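Local coordinates for protein aromatic-amino-acid aminotransferase (Burkholderia pseudomallei, PDB 4F4E) that is a homodimeric enzyme with covalently bound pyridoxal 5'-phosphate that probably transfers amino groups between aromatic amino acids such as tyrosine and 2-oxoglutarate, at residues Arg252-Ala256 against Ala257-Val261; Lys288-Ala291 against Ala292-Ser296; Arg300-Arg303 against Thr304-Asn308. All blocks are in the same frame, centred on the assembly; numbering follows the deposited sequence.

Contact 1 (Arg252-Ala256 against Ala257-Val261); sequences RLFAA and ANLNV
F254 presents two separate apolar surfaces to the chain that follows helix 249-256. Ring atom CD1 lies 3.7 Å from L259 CD1, which arrives at the ring edge, close to its plane, rather than over a face. The methylene does the rest: F254 CB sits 3.8 Å from V261 CG2. A chi1 of -80° sets CG beside the backbone N, and the ring is buried among P231 and L233 of strand 230-235 and V221 of helix 214-227. V261, which leads into the strand that follows, also reaches P231, L233 and I284, so this half of the contact belongs to the packing of a helix against the large mixed sheet of the aminotransferase fold.

The other half is a looser, polar helix end. The N-H of A257 is shared: it bonds F254 O at 3.2 Å, approaching from above the carbonyl plane, 70° out of it, and makes only a weak bond to L253 O. N258 N then gives a weak bond to A255 O at 3.4 Å, although its N-H...O angle of 163° is nearly straight. N258 has positive phi, which turns the chain out of the helix, and A256 and N258 lie on the solvent side. A water lies 2.8 Å from A255 O and 2.7 Å from L259 O, placed to bridge the last turn and the outgoing chain. Farther out, N258 OD1 accepts from R117 and A257 O from K225.

A255 O thus has a weak bond from N258 N and a water beside it, and A257 O has the K225 amine; the polar helix end rests on several modest bonds, whereas apolar contacts hold the buried side.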
loop_
_atom_site.group_PDB
_atom_site.type_symbol
_atom_site.label_atom_id
_atom_site.label_comp_id
_atom_site.label_asym_id
_atom_site.label_seq_id
_atom_site.Cartn_x
_atom_site.Cartn_y
_atom_site.Cartn_z
ATOM N N ARG A 252 -24.487 -10.572 1.036
ATOM C CA ARG A 252 -25.035 -11.847 1.472
ATOM C C ARG A 252 -25.953 -12.517 0.449
ATOM O O ARG A 252 -25.939 -13.755 0.346
ATOM C CB ARG A 252 -25.733 -11.676 2.831
ATOM C CG ARG A 252 -24.690 -11.248 3.882
ATOM C CD ARG A 252 -25.243 -11.098 5.287
ATOM N NE ARG A 252 -24.223 -10.445 6.141
ATOM C CZ ARG A 252 -24.350 -10.192 7.453
ATOM N NH1 ARG A 252 -25.412 -10.553 8.127
ATOM N NH2 ARG A 252 -23.376 -9.606 8.119
ATOM N N LEU A 253 -26.684 -11.702 -0.319
ATOM C CA LEU A 253 -27.556 -12.196 -1.401
ATOM C C LEU A 253 -26.717 -12.875 -2.471
ATOM O O LEU A 253 -27.099 -13.931 -2.972
ATOM C CB LEU A 253 -28.378 -11.053 -2.034
ATOM C CG LEU A 253 -29.586 -10.596 -1.206
ATOM C CD1 LEU A 253 -30.248 -9.256 -1.643
ATOM C CD2 LEU A 253 -30.623 -11.705 -1.206
ATOM N N PHE A 254 -25.575 -12.260 -2.804
ATOM C CA PHE A 254 -24.653 -12.861 -3.785
ATOM C C PHE A 254 -24.009 -14.110 -3.204
ATOM O O PHE A 254 -23.846 -15.111 -3.914
ATOM C CB PHE A 254 -23.586 -11.885 -4.277
ATOM C CG PHE A 254 -24.085 -10.933 -5.343
ATOM C CD1 PHE A 254 -24.087 -11.304 -6.642
ATOM C CD2 PHE A 254 -24.531 -9.693 -5.010
ATOM C CE1 PHE A 254 -24.535 -10.447 -7.618
ATOM C CE2 PHE A 254 -24.988 -8.812 -5.983
ATOM C CZ PHE A 254 -24.991 -9.210 -7.298
ATOM N N ALA A 255 -23.654 -14.059 -1.926
ATOM C CA ALA A 255 -23.057 -15.202 -1.266
ATOM C C ALA A 255 -24.021 -16.386 -1.289
ATOM O O ALA A 255 -23.597 -17.513 -1.581
ATOM C CB ALA A 255 -22.642 -14.851 0.176
ATOM N N ALA A 256 -25.301 -16.125 -1.034
ATOM C CA ALA A 256 -26.318 -17.173 -0.943
ATOM C C ALA A 256 -26.586 -17.830 -2.285
ATOM O O ALA A 256 -27.112 -18.947 -2.323
ATOM C CB ALA A 256 -27.627 -16.605 -0.358
ATOM N N ALA A 257 -26.241 -17.135 -3.375
ATOM C CA ALA A 257 -26.453 -17.605 -4.754
ATOM C C ALA A 257 -25.402 -18.547 -5.336
ATOM O O ALA A 257 -25.515 -18.931 -6.501
ATOM C CB ALA A 257 -26.650 -16.400 -5.699
ATOM N N ASN A 258 -24.393 -18.936 -4.565
ATOM C CA ASN A 258 -23.360 -19.852 -5.079
ATOM C C ASN A 258 -22.691 -19.351 -6.360
ATOM O O ASN A 258 -22.673 -20.034 -7.419
ATOM C CB ASN A 258 -23.922 -21.262 -5.253
ATOM C CG ASN A 258 -23.868 -22.054 -3.958
ATOM O OD1 ASN A 258 -23.058 -21.768 -3.072
ATOM N ND2 ASN A 258 -24.732 -23.055 -3.843
ATOM N N LEU A 259 -22.218 -18.118 -6.230
ATOM C CA LEU A 259 -21.497 -17.396 -7.247
ATOM C C LEU A 259 -20.070 -17.170 -6.768
ATOM O O LEU A 259 -19.816 -17.133 -5.566
ATOM C CB LEU A 259 -22.164 -16.014 -7.453
ATOM C CG LEU A 259 -23.578 -16.047 -8.025
ATOM C CD1 LEU A 259 -24.160 -14.652 -8.172
ATOM C CD2 LEU A 259 -23.556 -16.751 -9.371
ATOM N N ASN A 260 -19.143 -17.029 -7.711
ATOM C CA ASN A 260 -17.861 -16.465 -7.395
ATOM C C ASN A 260 -18.060 -14.951 -7.349
ATOM O O ASN A 260 -18.620 -14.366 -8.315
ATOM C CB ASN A 260 -16.844 -16.867 -8.421
ATOM C CG ASN A 260 -16.643 -18.387 -8.455
ATOM O OD1 ASN A 260 -16.690 -18.980 -9.503
ATOM N ND2 ASN A 260 -16.463 -19.010 -7.291
ATOM N N VAL A 261 -17.716 -14.350 -6.214
ATOM C CA VAL A 261 -18.034 -12.957 -5.922
ATOM C C VAL A 261 -16.754 -12.330 -5.415
ATOM O O VAL A 261 -16.049 -12.937 -4.605
ATOM C CB VAL A 261 -19.110 -12.811 -4.804
ATOM C CG1 VAL A 261 -19.474 -11.338 -4.584
ATOM C CG2 VAL A 261 -20.364 -13.630 -5.105
HETATM O O HOH W 1 -21.593 -17.251 -3.562
#

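Contact 2 (Lys288-Ala291 against Ala292-Ser296)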
loop_
_atom_site.group_PDB
_atom_site.type_symbol
_atom_site.label_atom_id
_atom_site.label_comp_id
_atom_site.label_asym_id
_atom_site.label_seq_id
_atom_site.Cartn_x
_atom_site.Cartn_y
_atom_site.Cartn_z
ATOM N N LYS A 288 -12.716 -25.480 -0.845
ATOM C CA LYS A 288 -11.449 -25.246 -0.123
ATOM C C LYS A 288 -10.239 -25.271 -1.038
ATOM O O LYS A 288 -9.301 -24.449 -0.892
ATOM C CB LYS A 288 -11.218 -26.291 0.952
ATOM C CG LYS A 288 -12.101 -26.137 2.158
ATOM C CD LYS A 288 -11.690 -27.118 3.278
ATOM C CE LYS A 288 -12.742 -27.098 4.385
ATOM N NZ LYS A 288 -12.537 -27.997 5.566
ATOM N N ASP A 289 -10.220 -26.230 -1.959
ATOM C CA ASP A 289 -9.091 -26.336 -2.887
ATOM C C ASP A 289 -9.006 -25.115 -3.751
ATOM O O ASP A 289 -7.915 -24.575 -3.976
ATOM C CB ASP A 289 -9.200 -27.552 -3.794
ATOM C CG ASP A 289 -7.995 -27.684 -4.732
ATOM O OD1 ASP A 289 -6.891 -27.924 -4.230
ATOM O OD2 ASP A 289 -8.141 -27.500 -5.954
ATOM N N GLU A 290 -10.158 -24.664 -4.231
ATOM C CA GLU A 290 -10.186 -23.505 -5.096
ATOM C C GLU A 290 -9.753 -22.260 -4.280
ATOM O O GLU A 290 -8.991 -21.429 -4.770
ATOM C CB GLU A 290 -11.579 -23.344 -5.728
ATOM C CG GLU A 290 -11.668 -22.206 -6.700
ATOM C CD GLU A 290 -12.961 -22.231 -7.508
ATOM O OE1 GLU A 290 -13.917 -21.570 -7.111
ATOM O OE2 GLU A 290 -12.998 -22.923 -8.526
ATOM N N ALA A 291 -10.217 -22.138 -3.044
ATOM C CA ALA A 291 -9.746 -21.056 -2.151
ATOM C C ALA A 291 -8.211 -21.028 -2.019
ATOM O O ALA A 291 -7.562 -19.973 -2.087
ATOM C CB ALA A 291 -10.409 -21.164 -0.774
ATOM N N ALA A 292 -7.613 -22.195 -1.845
ATOM C CA ALA A 292 -6.160 -22.280 -1.689
ATOM C C ALA A 292 -5.462 -21.830 -2.957
ATOM O O ALA A 292 -4.498 -21.073 -2.900
ATOM C CB ALA A 292 -5.753 -23.723 -1.357
ATOM N N ARG A 293 -5.920 -22.280 -4.121
ATOM C CA ARG A 293 -5.326 -21.830 -5.379
ATOM C C ARG A 293 -5.470 -20.299 -5.583
ATOM O O ARG A 293 -4.501 -19.584 -5.968
ATOM C CB ARG A 293 -5.926 -22.635 -6.570
ATOM C CG ARG A 293 -5.517 -24.108 -6.501
ATOM C CD ARG A 293 -5.996 -24.926 -7.688
ATOM N NE ARG A 293 -7.406 -25.290 -7.635
ATOM C CZ ARG A 293 -8.402 -24.795 -8.386
ATOM N NH1 ARG A 293 -8.240 -23.820 -9.277
ATOM N NH2 ARG A 293 -9.625 -25.269 -8.209
ATOM N N VAL A 294 -6.680 -19.797 -5.358
ATOM C CA VAL A 294 -6.971 -18.371 -5.543
ATOM C C VAL A 294 -6.094 -17.528 -4.586
ATOM O O VAL A 294 -5.445 -16.549 -4.987
ATOM C CB VAL A 294 -8.489 -18.090 -5.378
ATOM C CG1 VAL A 294 -8.761 -16.594 -5.102
ATOM C CG2 VAL A 294 -9.281 -18.546 -6.612
ATOM N N LEU A 295 -6.068 -17.884 -3.311
ATOM C CA LEU A 295 -5.211 -17.166 -2.382
ATOM C C LEU A 295 -3.753 -17.175 -2.830
ATOM O O LEU A 295 -3.062 -16.185 -2.718
ATOM C CB LEU A 295 -5.352 -17.736 -0.965
ATOM C CG LEU A 295 -4.508 -17.097 0.143
ATOM C CD1 LEU A 295 -4.933 -15.644 0.285
ATOM C CD2 LEU A 295 -4.688 -17.812 1.478
ATOM N N SER A 296 -3.272 -18.298 -3.345
ATOM C CA SER A 296 -1.894 -18.418 -3.704
ATOM C C SER A 296 -1.523 -17.445 -4.817
ATOM O O SER A 296 -0.397 -16.920 -4.872
ATOM C CB SER A 296 -1.517 -19.879 -4.080
ATOM O OG SER A 296 -1.907 -20.259 -5.401
#
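Consecutive i to i+4 backbone bonds join K288-A291 to A292-S296 as regular alpha-helix: V294 N reaches E290 O at 2.9 Å, and A292, R293 and L295 make the equivalent bonds to K288, D289 and A291. On one flank of this helix D289 and R293, also four residues apart, form a salt bridge. R293 NE donates to D289 OD2 at 2.9 Å with an N-H...O angle of 170°; the acceptor lies in the guanidinium plane, yet the nitrogen meets the carboxylate from above, 46° out of its plane. The two flat groups are therefore not coplanar. D289 extends with CG anti to the backbone N, while R293 bends at chi3 (-78°), folding its guanidinium back over E290.

This is an i, i+4 acid-base pair in the opening turns of helix 288-303, which follows strand 278-284 of the large sheet and carries part of the dimer interface. E290 CA lies over one face of the guanidinium, 3.6 Å from R293 NH2. The carboxylate of E290 makes no salt bridge with R293, its OE2 staying 4.1 Å from R293 NH2. E290 OE1 instead accepts from the backbone N of D286. R293 NH1 crosses to the second subunit, bonding V28 O and F25 O there, so NE and NH1 of the same flat group tie an intrachain acid to a neighbouring chain. A turn later, S296 OG donates to R293 O at 2.7 Å and also bonds A31 N of the second subunit. A291 and L295 both touch V119 of strand 118-124.

Contact 3 (Arg300-Arg303 against Thr304-Asn308)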
loop_
_atom_site.group_PDB
_atom_site.type_symbol
_atom_site.label_atom_id
_atom_site.label_comp_id
_atom_site.label_asym_id
_atom_site.label_seq_id
_atom_site.Cartn_x
_atom_site.Cartn_y
_atom_site.Cartn_z
ATOM N N ARG A 300 0.716 -13.503 -4.907
ATOM C CA ARG A 300 1.697 -13.033 -5.871
ATOM C C ARG A 300 1.446 -11.612 -6.286
ATOM O O ARG A 300 2.367 -10.823 -6.397
ATOM C CB ARG A 300 1.766 -13.908 -7.119
ATOM C CG ARG A 300 2.200 -15.325 -6.809
ATOM C CD ARG A 300 2.133 -16.187 -8.071
ATOM N NE ARG A 300 2.903 -15.529 -9.105
ATOM C CZ ARG A 300 2.749 -15.706 -10.403
ATOM N NH1 ARG A 300 1.845 -16.559 -10.877
ATOM N NH2 ARG A 300 3.514 -15.008 -11.230
ATOM N N VAL A 301 0.173 -11.293 -6.520
ATOM C CA VAL A 301 -0.236 -9.969 -6.957
ATOM C C VAL A 301 0.015 -8.896 -5.869
ATOM O O VAL A 301 0.385 -7.777 -6.159
ATOM C CB VAL A 301 -1.734 -10.049 -7.349
ATOM C CG1 VAL A 301 -2.391 -8.725 -7.333
ATOM C CG2 VAL A 301 -1.877 -10.749 -8.726
ATOM N N ILE A 302 -0.161 -9.278 -4.598
ATOM C CA ILE A 302 0.163 -8.375 -3.497
ATOM C C ILE A 302 1.680 -8.227 -3.356
ATOM O O ILE A 302 2.212 -7.134 -3.200
ATOM C CB ILE A 302 -0.385 -8.949 -2.167
ATOM C CG1 ILE A 302 -1.906 -8.862 -2.141
ATOM C CG2 ILE A 302 0.183 -8.211 -0.969
ATOM C CD1 ILE A 302 -2.514 -9.878 -1.122
ATOM N N ARG A 303 2.392 -9.347 -3.402
ATOM C CA ARG A 303 3.787 -9.323 -3.031
ATOM C C ARG A 303 4.566 -8.460 -4.012
ATOM O O ARG A 303 5.505 -7.799 -3.588
ATOM C CB ARG A 303 4.397 -10.753 -2.992
ATOM C CG ARG A 303 5.874 -10.729 -2.715
ATOM C CD ARG A 303 6.404 -11.902 -1.892
ATOM N NE ARG A 303 7.855 -12.013 -2.101
ATOM C CZ ARG A 303 8.789 -11.185 -1.624
ATOM N NH1 ARG A 303 8.487 -10.135 -0.846
ATOM N NH2 ARG A 303 10.069 -11.423 -1.923
ATOM N N THR A 304 4.205 -8.513 -5.304
ATOM C CA THR A 304 4.906 -7.726 -6.307
ATOM C C THR A 304 4.419 -6.282 -6.430
ATOM O O THR A 304 4.776 -5.568 -7.382
ATOM C CB THR A 304 4.818 -8.409 -7.681
ATOM O OG1 THR A 304 3.443 -8.606 -8.016
ATOM C CG2 THR A 304 5.524 -9.783 -7.625
ATOM N N ASN A 305 3.546 -5.883 -5.515
ATOM C CA ASN A 305 3.030 -4.522 -5.480
ATOM C C ASN A 305 3.641 -3.852 -4.222
ATOM O O ASN A 305 4.453 -2.906 -4.329
ATOM C CB ASN A 305 1.503 -4.580 -5.465
ATOM C CG ASN A 305 0.843 -3.204 -5.409
ATOM O OD1 ASN A 305 1.495 -2.200 -5.085
ATOM N ND2 ASN A 305 -0.458 -3.139 -5.762
ATOM N N TYR A 306 3.319 -4.371 -3.030
ATOM C CA TYR A 306 3.809 -3.682 -1.803
ATOM C C TYR A 306 4.298 -4.655 -0.699
ATOM O O TYR A 306 4.563 -4.220 0.431
ATOM C CB TYR A 306 2.747 -2.734 -1.244
ATOM C CG TYR A 306 1.426 -3.416 -0.988
ATOM C CD1 TYR A 306 1.200 -4.136 0.168
ATOM C CD2 TYR A 306 0.449 -3.414 -1.950
ATOM C CE1 TYR A 306 0.013 -4.824 0.332
ATOM C CE2 TYR A 306 -0.735 -4.112 -1.802
ATOM C CZ TYR A 306 -0.949 -4.812 -0.639
ATOM O OH TYR A 306 -2.176 -5.466 -0.452
ATOM N N SER A 307 4.445 -5.932 -1.072
ATOM C CA SER A 307 5.049 -6.994 -0.252
ATOM C C SER A 307 4.066 -7.539 0.784
ATOM O O SER A 307 3.735 -8.750 0.800
ATOM C CB SER A 307 6.337 -6.504 0.419
ATOM O OG SER A 307 7.164 -7.591 0.603
ATOM N N ASN A 308 3.640 -6.656 1.662
ATOM C CA ASN A 308 2.740 -7.026 2.734
ATOM C C ASN A 308 2.150 -5.724 3.278
ATOM O O ASN A 308 2.689 -4.656 3.014
ATOM C CB ASN A 308 3.467 -7.855 3.816
ATOM C CG ASN A 308 4.847 -7.326 4.129
ATOM O OD1 ASN A 308 4.981 -6.208 4.669
ATOM N ND2 ASN A 308 5.917 -8.112 3.743
HETATM O O HOH W 2 1.487 -6.759 -8.520
HETATM O O HOH W 3 -1.552 -5.487 -7.077
#
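T304 closes the C-terminal end of helix 288-303 by bonding R300 O twice: OG1 donates at 2.9 Å and the backbone N at 3.1 Å, from opposite faces of the carbonyl plane. This helix end lies at the dimer interface of the aminotransferase fold. With chi1 of 56°, OG1 sits between the backbone N and the carbonyl carbon, turned back toward R300, and it also accepts from a water, which donates in addition to V301 O. A second water donates to V301 O and accepts from N305 ND2, a nitrogen that further donates to OD1 of N305 in the second subunit. I302 O accepts from both N305 N, which comes from above its plane, and Y306 N, each at 3.0 Å; S307 N adds a weak bond. R303 O receives a weak bond from S307 N and a hydrogen bond from ND2 of N155 of the second subunit, whose E154 forms a salt bridge with R303 NH2. R277 of that subunit donates to Y306 O. I302 CG2 packs against the Y306 ring, 3.6 Å from its CZ.

How the contacts relate
Contact 1 precedes contact 2, and contact 2 precedes contact 3 along the chain. Contact 1 connects helix 249-256 to strand 261-266; antiparallel strand 278-284, its neighbour in the eight-stranded mixed sheet, leads on to helix 288-303, whose start holds contact 2 and whose end holds contact 3. Centres of contacts 1 and 2 are about 17 Å apart, as are those of 2 and 3, whereas 1 and 3 are separated by about 27 Å. Contacts 1 and 2 touch where N260 packs on E290, and F25 of the second subunit packs against both residues. Helix 288-303 thus packs on strand 118-124, outermost in the sheet within this chain, and meets the partner chain near both ends.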